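Local coordinates for protein glutathione uptake transporter (Shewanella oneidensis, PDB 4UVM) that probably moves peptides across the membrane as a proton-coupled oligopeptide symporter of the major facilitator superfamily, at residues Ile393-Asp398 / Thr476-Thr481. Sequence-based numbering, arbitrary orientation.
Sequences IQLMMD and TGMSVT
D398 and S479 are joined by the one hydrogen bond between 393-398 and 476-481: the S479 hydroxyl donates through OG to D398 OD2 at 2.8 Å. It meets OD2 on the syn side, tilted 22° from the carboxylate plane, and OG is 3.7 Å from D398 OD1, which places the bond on a single oxygen. With S479 CB directed at 393-398, a chi1 of 56° carries OG to D398 OD2. The T481 methyl CG2 sits over the flat face of the Q394 amide, 3.5 Å from both CD and NE2, the two side chains crossing at about a right angle. Q394 gets there with CG anti to the backbone N (chi1 -168°) and a bend at chi2. In this transporter of the major facilitator fold, the contact joins the end of helix 372-396, within a predicted transmembrane span, to the start of helix 480-506; S479 occupies the N-cap position of the latter. Beyond the two segments, Q394 OE1 accepts a hydrogen bond from Q325 NE2 on helix 321-326, which probably helps to hold the amide's rotation and satisfies this oxygen of a buried residue. With an alanine here, Q325 NE2 would probably lose this acceptor and a gap would open beside the T481 methyl. The third meeting is apolar: L395 sends CD2 to M478, 3.6 Å from CG and 3.9 Å from SD, the chains crossing obliquely, and both side chains also touch F486 on helix 480-506.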
loop_
_atom_site.group_PDB
_atom_site.type_symbol
_atom_site.label_atom_id
_atom_site.label_comp_id
_atom_site.label_asym_id
_atom_site.label_seq_id
_atom_site.Cartn_x
_atom_site.Cartn_y
_atom_site.Cartn_z
ATOM N N ILE A 393 -4.984 -22.161 -12.304
ATOM C CA ILE A 393 -4.215 -23.080 -11.471
ATOM C C ILE A 393 -5.091 -23.679 -10.373
ATOM O O ILE A 393 -5.053 -24.883 -10.122
ATOM C CB ILE A 393 -2.996 -22.377 -10.841
ATOM C CG1 ILE A 393 -1.898 -22.181 -11.888
ATOM C CG2 ILE A 393 -2.459 -23.172 -9.665
ATOM C CD1 ILE A 393 -0.612 -21.596 -11.339
ATOM N N GLN A 394 -5.892 -22.831 -9.736
ATOM C CA GLN A 394 -6.817 -23.278 -8.703
ATOM C C GLN A 394 -7.850 -24.239 -9.282
ATOM O O GLN A 394 -8.184 -25.247 -8.664
ATOM C CB GLN A 394 -7.512 -22.082 -8.052
ATOM C CG GLN A 394 -8.273 -22.423 -6.789
ATOM C CD GLN A 394 -7.369 -22.945 -5.693
ATOM O OE1 GLN A 394 -6.189 -22.602 -5.633
ATOM N NE2 GLN A 394 -7.917 -23.785 -4.823
ATOM N N LEU A 395 -8.352 -23.916 -10.471
ATOM C CA LEU A 395 -9.263 -24.798 -11.193
ATOM C C LEU A 395 -8.573 -26.099 -11.570
ATOM O O LEU A 395 -9.098 -27.190 -11.347
ATOM C CB LEU A 395 -9.793 -24.115 -12.456
ATOM C CG LEU A 395 -10.814 -22.995 -12.281
ATOM C CD1 LEU A 395 -11.405 -22.608 -13.627
ATOM C CD2 LEU A 395 -11.902 -23.425 -11.315
ATOM N N MET A 396 -7.387 -25.963 -12.151
ATOM C CA MET A 396 -6.624 -27.102 -12.630
ATOM C C MET A 396 -6.190 -28.014 -11.486
ATOM O O MET A 396 -6.082 -29.227 -11.658
ATOM C CB MET A 396 -5.409 -26.616 -13.418
ATOM C CG MET A 396 -4.540 -27.719 -13.963
ATOM S SD MET A 396 -3.249 -27.078 -15.039
ATOM C CE MET A 396 -4.238 -26.309 -16.321
ATOM N N MET A 397 -5.962 -27.438 -10.309
ATOM C CA MET A 397 -5.513 -28.242 -9.179
ATOM C C MET A 397 -6.662 -28.586 -8.229
ATOM O O MET A 397 -6.445 -29.179 -7.175
ATOM C CB MET A 397 -4.377 -27.533 -8.430
ATOM C CG MET A 397 -4.805 -26.576 -7.334
ATOM S SD MET A 397 -3.371 -25.961 -6.423
ATOM C CE MET A 397 -4.135 -25.520 -4.867
ATOM N N ASP A 398 -7.886 -28.231 -8.606
ATOM C CA ASP A 398 -9.051 -28.727 -7.876
ATOM C C ASP A 398 -9.167 -30.230 -8.119
ATOM O O ASP A 398 -9.656 -30.976 -7.272
ATOM C CB ASP A 398 -10.331 -28.000 -8.297
ATOM C CG ASP A 398 -10.505 -26.666 -7.585
ATOM O OD1 ASP A 398 -9.983 -26.517 -6.460
ATOM O OD2 ASP A 398 -11.161 -25.763 -8.149
ATOM N N THR A 476 -22.335 -21.464 -10.579
ATOM C CA THR A 476 -21.130 -21.571 -11.402
ATOM C C THR A 476 -20.516 -22.964 -11.312
ATOM O O THR A 476 -19.837 -23.413 -12.237
ATOM C CB THR A 476 -20.057 -20.534 -11.000
ATOM O OG1 THR A 476 -20.293 -20.089 -9.660
ATOM C CG2 THR A 476 -20.078 -19.336 -11.942
ATOM N N GLY A 477 -20.763 -23.644 -10.197
ATOM C CA GLY A 477 -20.165 -24.943 -9.957
ATOM C C GLY A 477 -18.662 -24.805 -9.833
ATOM O O GLY A 477 -17.901 -25.660 -10.294
ATOM N N MET A 478 -18.234 -23.710 -9.214
ATOM C CA MET A 478 -16.815 -23.423 -9.062
ATOM C C MET A 478 -16.452 -23.329 -7.592
ATOM O O MET A 478 -17.276 -22.927 -6.768
ATOM C CB MET A 478 -16.452 -22.120 -9.777
ATOM C CG MET A 478 -15.164 -22.191 -10.568
ATOM S SD MET A 478 -14.607 -20.568 -11.124
ATOM C CE MET A 478 -16.156 -19.834 -11.646
ATOM N N SER A 479 -15.219 -23.704 -7.265
ATOM C CA SER A 479 -14.735 -23.584 -5.899
ATOM C C SER A 479 -14.646 -22.113 -5.513
ATOM O O SER A 479 -14.059 -21.308 -6.240
ATOM C CB SER A 479 -13.375 -24.272 -5.736
ATOM O OG SER A 479 -12.422 -23.764 -6.650
ATOM N N VAL A 480 -15.247 -21.777 -4.373
ATOM C CA VAL A 480 -15.290 -20.404 -3.867
ATOM C C VAL A 480 -13.916 -19.741 -3.903
ATOM O O VAL A 480 -13.787 -18.569 -4.253
ATOM C CB VAL A 480 -15.834 -20.360 -2.422
ATOM C CG1 VAL A 480 -15.862 -18.936 -1.896
ATOM C CG2 VAL A 480 -17.221 -20.985 -2.360
ATOM N N THR A 481 -12.896 -20.515 -3.550
ATOM C CA THR A 481 -11.510 -20.070 -3.607
ATOM C C THR A 481 -11.131 -19.580 -5.006
ATOM O O THR A 481 -10.546 -18.505 -5.158
ATOM C CB THR A 481 -10.562 -21.204 -3.174
ATOM O OG1 THR A 481 -10.733 -21.453 -1.773
ATOM C CG2 THR A 481 -9.114 -20.843 -3.445
#